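Local coordinates for protein glutaredoxin (Methanosarcina acetivorans, PDB 5CAX) that reduces protein disulfides in a coenzyme M-dependent reaction, as the glutaredoxin-like enzyme methanoredoxin, at residues A[17-22]-A[43-48]; A[25-30]-A[51-56]. All coordinates share one frame; numbering follows the deposited sequence.

Contact 1: residues A[17-22]-A[43-48]. With CD (cadmium ion), chain E; CD (cadmium ion), chain F.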
loop_
_atom_site.group_PDB
_atom_site.type_symbol
_atom_site.label_atom_id
_atom_site.label_comp_id
_atom_site.label_asym_id
_atom_site.label_seq_id
_atom_site.Cartn_x
_atom_site.Cartn_y
_atom_site.Cartn_z
ATOM N N ILE A 17 -16.193 -2.237 -3.034
ATOM C CA ILE A 17 -15.895 -3.263 -4.025
ATOM C C ILE A 17 -14.813 -4.121 -3.412
ATOM O O ILE A 17 -13.623 -3.794 -3.409
ATOM C CB ILE A 17 -15.444 -2.713 -5.389
ATOM C CG1 ILE A 17 -16.513 -1.795 -5.964
ATOM C CG2 ILE A 17 -15.167 -3.861 -6.343
ATOM C CD1 ILE A 17 -17.894 -2.418 -5.986
ATOM N N ASP A 18 -15.232 -5.260 -2.912
ATOM C CA ASP A 18 -14.298 -6.124 -2.248
ATOM C C ASP A 18 -13.499 -6.923 -3.229
ATOM O O ASP A 18 -14.029 -7.745 -3.983
ATOM C CB ASP A 18 -15.033 -7.018 -1.270
ATOM C CG ASP A 18 -15.548 -6.233 -0.122
ATOM O OD1 ASP A 18 -14.652 -5.741 0.593
ATOM O OD2 ASP A 18 -16.789 -6.076 0.058
ATOM N N ARG A 19 -12.208 -6.622 -3.224
ATOM C CA ARG A 19 -11.237 -7.308 -4.056
ATOM C C ARG A 19 -10.086 -7.792 -3.189
ATOM O O ARG A 19 -8.926 -7.603 -3.531
ATOM C CB ARG A 19 -10.730 -6.388 -5.166
ATOM C CG ARG A 19 -11.823 -5.982 -6.106
ATOM C CD ARG A 19 -12.383 -7.183 -6.825
ATOM N NE ARG A 19 -13.596 -6.799 -7.530
ATOM C CZ ARG A 19 -13.639 -6.360 -8.785
ATOM N NH1 ARG A 19 -12.526 -6.258 -9.498
ATOM N NH2 ARG A 19 -14.805 -6.028 -9.325
ATOM N N GLY A 20 -10.417 -8.357 -2.031
ATOM C CA GLY A 20 -9.427 -8.944 -1.157
ATOM C C GLY A 20 -8.795 -7.947 -0.222
ATOM O O GLY A 20 -9.297 -6.852 -0.021
ATOM N N LYS A 21 -7.658 -8.327 0.331
ATOM C CA LYS A 21 -6.931 -7.485 1.269
ATOM C C LYS A 21 -5.844 -6.676 0.540
ATOM O O LYS A 21 -4.903 -7.224 -0.054
ATOM C CB LYS A 21 -6.333 -8.352 2.387
ATOM C CG LYS A 21 -5.835 -7.598 3.593
ATOM C CD LYS A 21 -5.506 -8.578 4.689
ATOM C CE LYS A 21 -4.889 -7.900 5.868
ATOM N NZ LYS A 21 -4.551 -8.873 6.895
ATOM N N ILE A 22 -6.030 -5.367 0.527
ATOM C CA ILE A 22 -5.136 -4.495 -0.199
ATOM C C ILE A 22 -4.617 -3.472 0.795
ATOM O O ILE A 22 -5.397 -2.696 1.348
ATOM C CB ILE A 22 -5.817 -3.772 -1.364
ATOM C CG1 ILE A 22 -6.768 -4.708 -2.112
ATOM C CG2 ILE A 22 -4.761 -3.129 -2.248
ATOM C CD1 ILE A 22 -7.617 -4.033 -3.152
ATOM N N LEU A 43 -9.767 3.464 -8.722
ATOM C CA LEU A 43 -10.312 2.134 -8.997
ATOM C C LEU A 43 -11.553 1.828 -8.167
ATOM O O LEU A 43 -12.324 0.928 -8.495
ATOM C CB LEU A 43 -9.255 1.058 -8.757
ATOM C CG LEU A 43 -8.068 1.178 -9.711
ATOM C CD1 LEU A 43 -6.906 0.325 -9.234
ATOM C CD2 LEU A 43 -8.482 0.820 -11.131
ATOM N N GLY A 44 -11.725 2.576 -7.082
ATOM C CA GLY A 44 -12.911 2.453 -6.271
ATOM C C GLY A 44 -12.910 1.173 -5.479
ATOM O O GLY A 44 -13.974 0.660 -5.156
ATOM N N VAL A 45 -11.720 0.630 -5.231
ATOM C CA VAL A 45 -11.580 -0.586 -4.436
ATOM C C VAL A 45 -11.468 -0.386 -2.908
ATOM O O VAL A 45 -11.172 0.690 -2.388
ATOM C CB VAL A 45 -10.367 -1.413 -4.900
ATOM C CG1 VAL A 45 -10.515 -1.795 -6.369
ATOM C CG2 VAL A 45 -9.062 -0.666 -4.620
ATOM N N ASP A 46 -11.754 -1.464 -2.198
ATOM C CA ASP A 46 -11.613 -1.518 -0.758
ATOM C C ASP A 46 -10.145 -1.785 -0.407
ATOM O O ASP A 46 -9.584 -2.794 -0.847
ATOM C CB ASP A 46 -12.528 -2.618 -0.210
ATOM C CG ASP A 46 -12.912 -2.407 1.234
ATOM O OD1 ASP A 46 -13.863 -1.634 1.445
ATOM O OD2 ASP A 46 -12.289 -3.016 2.136
ATOM N N PHE A 47 -9.528 -0.880 0.356
ATOM C CA PHE A 47 -8.112 -0.989 0.759
ATOM C C PHE A 47 -7.666 -0.141 1.983
ATOM O O PHE A 47 -8.390 0.670 2.523
ATOM C CB PHE A 47 -7.211 -0.663 -0.444
ATOM C CG PHE A 47 -7.108 0.813 -0.776
ATOM C CD1 PHE A 47 -5.965 1.536 -0.445
ATOM C CD2 PHE A 47 -8.126 1.464 -1.456
ATOM C CE1 PHE A 47 -5.858 2.877 -0.766
ATOM C CE2 PHE A 47 -8.020 2.808 -1.777
ATOM C CZ PHE A 47 -6.884 3.518 -1.433
ATOM N N GLU A 48 -6.432 -0.333 2.406
ATOM C CA GLU A 48 -5.899 0.416 3.533
ATOM C C GLU A 48 -4.653 1.095 3.040
ATOM O O GLU A 48 -3.971 0.552 2.172
ATOM C CB GLU A 48 -5.545 -0.497 4.716
ATOM C CG GLU A 48 -6.655 -0.671 5.758
ATOM C CD GLU A 48 -6.737 0.440 6.791
ATOM O OE1 GLU A 48 -6.036 1.457 6.668
ATOM O OE2 GLU A 48 -7.470 0.265 7.784
HETATM CD CD CD E . -16.101 -4.622 2.438
HETATM CD CD CD F . -13.978 -1.620 4.031
HETATM O O HOH W 1 -10.679 -5.248 -1.269
HETATM O O HOH W 2 -14.035 -4.175 4.598
#
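Ile-22 lies against Val-45, Asp-46 and Phe-47 along its whole length. Its CB packs 3.5 Å from Phe-47 CB, and the CG2 branch brushes the same carbon. CG1 sits beside the backbone N (chi1 -41°), which carries it alongside the Asp-46 carbonyl, and the extended chain then sets CD1 3.3 Å from Asp-46 O and 3.9 Å from Val-45 CG2. Cut back to an alanine, the residue would lose the CG1 and CD1 carbons and would probably leave a gap beside Val-45 CG2, with less apolar cover over the Asp-46 carbonyl. Beyond the segments, Ile-22 also touches Thr-79 and Leu-81 of strand 78-81 and Leu-99 of helix 92-99. Two backbone bonds tie the two segments together: Glu-48 N to Ile-22 O at 2.8 Å, where parallel strand pairing begins, and Asp-46 N to Ile-17 O at 3.2 Å. Between them a water takes the N-H of Arg-19 and donates to Gly-20 O and Asp-46 O. On the outer side the carboxylates of Asp-18 and Asp-46 run side by side, their planes 53° apart. Each binds its own cadmium ion through OD1, at 2.6 Å from Asp-18 OD1 and 2.6 Å from Asp-46 OD1. The two metal charges probably offset the repulsion between these neighbouring acids.

Contact 2: residues A[25-30]-A[51-56]; sequences YGLSTC and FVDLLE. With CD (cadmium ion), chain G.
Ser-28 is held twice by the carboxylate of Asp-53. Its backbone N gives a nearly straight bond (170°) to Asp-53 OD1 at 2.8 Å, reaching that oxygen from above the carboxylate plane. Ser-28 OG donates to the syn lone pair of Asp-53 OD2 at 2.6 Å. With both oxygens engaged, the carboxylate has little freedom to rotate. The Phe-51 ring offers a face to the same serine: Ser-28 CA stands over it in a CH-pi contact, 3.8 Å from the ring centroid. Gly-26 meets the ring's edge, where any side chain of its own would crowd Phe-51 CE1. One shell out, Val-52 N bonds to Gly-26 O at 3.0 Å, extending the parallel pairing, and Asp-53 owes its position to the short 3-10 turn 52-54. Ser-28 itself lies in a type I turn from Leu-27 to Cys-30, the N-cap of helix 31-43. Cys-30 SG binds a cadmium ion that the carbonyl of Phe-76 also coordinates. Cys-30 and Cys-33 form the CxxC pair that in glutaredoxins is the redox centre. The contact thus joins the C-terminal ends of strands 22-26 and 48-51, just ahead of helices 31-43 and 57-70.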
loop_
_atom_site.group_PDB
_atom_site.type_symbol
_atom_site.label_atom_id
_atom_site.label_comp_id
_atom_site.label_asym_id
_atom_site.label_seq_id
_atom_site.Cartn_x
_atom_site.Cartn_y
_atom_site.Cartn_z
ATOM N N TYR A 25 1.723 0.680 1.525
ATOM C CA TYR A 25 2.656 1.412 2.356
ATOM C C TYR A 25 3.320 2.472 1.518
ATOM O O TYR A 25 3.861 2.178 0.451
ATOM C CB TYR A 25 3.684 0.471 2.984
ATOM C CG TYR A 25 3.070 -0.544 3.934
ATOM C CD1 TYR A 25 3.148 -0.371 5.314
ATOM C CD2 TYR A 25 2.410 -1.670 3.452
ATOM C CE1 TYR A 25 2.587 -1.297 6.193
ATOM C CE2 TYR A 25 1.841 -2.608 4.321
ATOM C CZ TYR A 25 1.930 -2.414 5.686
ATOM O OH TYR A 25 1.363 -3.338 6.542
ATOM N N GLY A 26 3.250 3.720 1.969
ATOM C CA GLY A 26 3.869 4.798 1.221
ATOM C C GLY A 26 4.535 5.857 2.074
ATOM O O GLY A 26 4.545 5.777 3.315
ATOM N N LEU A 27 5.100 6.860 1.401
ATOM C CA LEU A 27 5.607 8.045 2.083
ATOM C C LEU A 27 4.741 9.224 1.671
ATOM O O LEU A 27 4.438 9.370 0.486
ATOM C CB LEU A 27 7.074 8.284 1.733
ATOM C CG LEU A 27 7.970 7.065 1.972
ATOM C CD1 LEU A 27 9.379 7.289 1.409
ATOM C CD2 LEU A 27 8.001 6.648 3.440
ATOM N N SER A 28 4.325 10.042 2.642
ATOM C CA SER A 28 3.375 11.145 2.391
ATOM C C SER A 28 3.992 12.227 1.512
ATOM O O SER A 28 3.290 13.057 0.927
ATOM C CB SER A 28 2.883 11.774 3.700
ATOM O OG SER A 28 3.854 12.644 4.243
ATOM N N THR A 29 5.316 12.203 1.434
ATOM C CA THR A 29 6.079 13.241 0.771
ATOM C C THR A 29 6.541 12.831 -0.622
ATOM O O THR A 29 7.392 13.487 -1.203
ATOM C CB THR A 29 7.322 13.600 1.594
ATOM O OG1 THR A 29 8.142 12.429 1.740
ATOM C CG2 THR A 29 6.922 14.122 2.980
ATOM N N CYS A 30 6.017 11.722 -1.131
ATOM C CA CYS A 30 6.441 11.244 -2.431
ATOM C C CYS A 30 5.296 11.154 -3.450
ATOM O O CYS A 30 4.229 10.613 -3.150
ATOM C CB CYS A 30 7.115 9.891 -2.291
ATOM S SG CYS A 30 7.661 9.296 -3.872
ATOM N N PHE A 51 0.904 5.788 5.661
ATOM C CA PHE A 51 2.018 6.699 5.427
ATOM C C PHE A 51 3.073 6.577 6.528
ATOM O O PHE A 51 2.988 7.217 7.578
ATOM C CB PHE A 51 1.526 8.146 5.310
ATOM C CG PHE A 51 0.980 8.487 3.954
ATOM C CD1 PHE A 51 1.619 8.021 2.803
ATOM C CD2 PHE A 51 -0.175 9.246 3.822
ATOM C CE1 PHE A 51 1.124 8.324 1.543
ATOM C CE2 PHE A 51 -0.682 9.554 2.576
ATOM C CZ PHE A 51 -0.032 9.092 1.428
ATOM N N VAL A 52 4.084 5.761 6.235
ATOM C CA VAL A 52 5.148 5.399 7.170
ATOM C C VAL A 52 5.916 6.612 7.723
ATOM O O VAL A 52 6.339 6.607 8.869
ATOM C CB VAL A 52 6.122 4.386 6.505
ATOM C CG1 VAL A 52 7.280 4.070 7.440
ATOM C CG2 VAL A 52 5.362 3.075 6.189
ATOM N N ASP A 53 6.110 7.653 6.927
ATOM C CA ASP A 53 6.867 8.788 7.449
ATOM C C ASP A 53 6.118 9.499 8.579
ATOM O O ASP A 53 6.717 10.200 9.387
ATOM C CB ASP A 53 7.201 9.785 6.342
ATOM C CG ASP A 53 5.987 10.236 5.573
ATOM O OD1 ASP A 53 5.137 9.380 5.264
ATOM O OD2 ASP A 53 5.904 11.446 5.263
ATOM N N LEU A 54 4.808 9.308 8.627
ATOM C CA LEU A 54 3.967 10.011 9.577
ATOM C C LEU A 54 3.717 9.196 10.856
ATOM O O LEU A 54 3.057 9.664 11.782
ATOM C CB LEU A 54 2.638 10.381 8.923
ATOM C CG LEU A 54 2.685 11.373 7.769
ATOM C CD1 LEU A 54 1.307 11.492 7.233
ATOM C CD2 LEU A 54 3.192 12.719 8.208
ATOM N N LEU A 55 4.199 7.959 10.869
ATOM C CA LEU A 55 4.055 7.106 12.029
ATOM C C LEU A 55 5.068 7.404 13.144
ATOM O O LEU A 55 6.228 7.691 12.878
ATOM C CB LEU A 55 4.155 5.647 11.599
ATOM C CG LEU A 55 3.022 5.124 10.728
ATOM C CD1 LEU A 55 3.305 3.667 10.348
ATOM C CD2 LEU A 55 1.710 5.233 11.496
ATOM N N GLU A 56 4.626 7.302 14.395
ATOM C CA GLU A 56 5.535 7.395 15.533
ATOM C C GLU A 56 6.616 6.318 15.422
ATOM O O GLU A 56 6.429 5.330 14.714
ATOM C CB GLU A 56 4.764 7.285 16.850
ATOM C CG GLU A 56 3.781 8.432 17.108
ATOM C CD GLU A 56 4.447 9.812 17.099
ATOM O OE1 GLU A 56 5.450 10.019 17.820
ATOM O OE2 GLU A 56 3.963 10.699 16.364
HETATM CD CD CD G . 7.699 6.668 -3.183
#

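Contacts 1 and 2 mark the two ends of one parallel strand pair, 22-26 beside 48-51, in the mixed four-stranded sheet. Their centres are 20 Å apart, on opposite sides of the chain's centre. Along the sequence the segments alternate, 17-22, 25-30, 43-48, 51-56, because the chain enters strand 22-26 at contact 1, leaves it at contact 2, returns through helix 31-43 and runs the same way again along strand 48-51. That is the beta-alpha-beta crossover of the thioredoxin fold. Contact 1 lies where the strands start, while contact 2 lies where they end and includes Cys-30 of the cysteine pair, which is probably the redox site, as in other glutaredoxins.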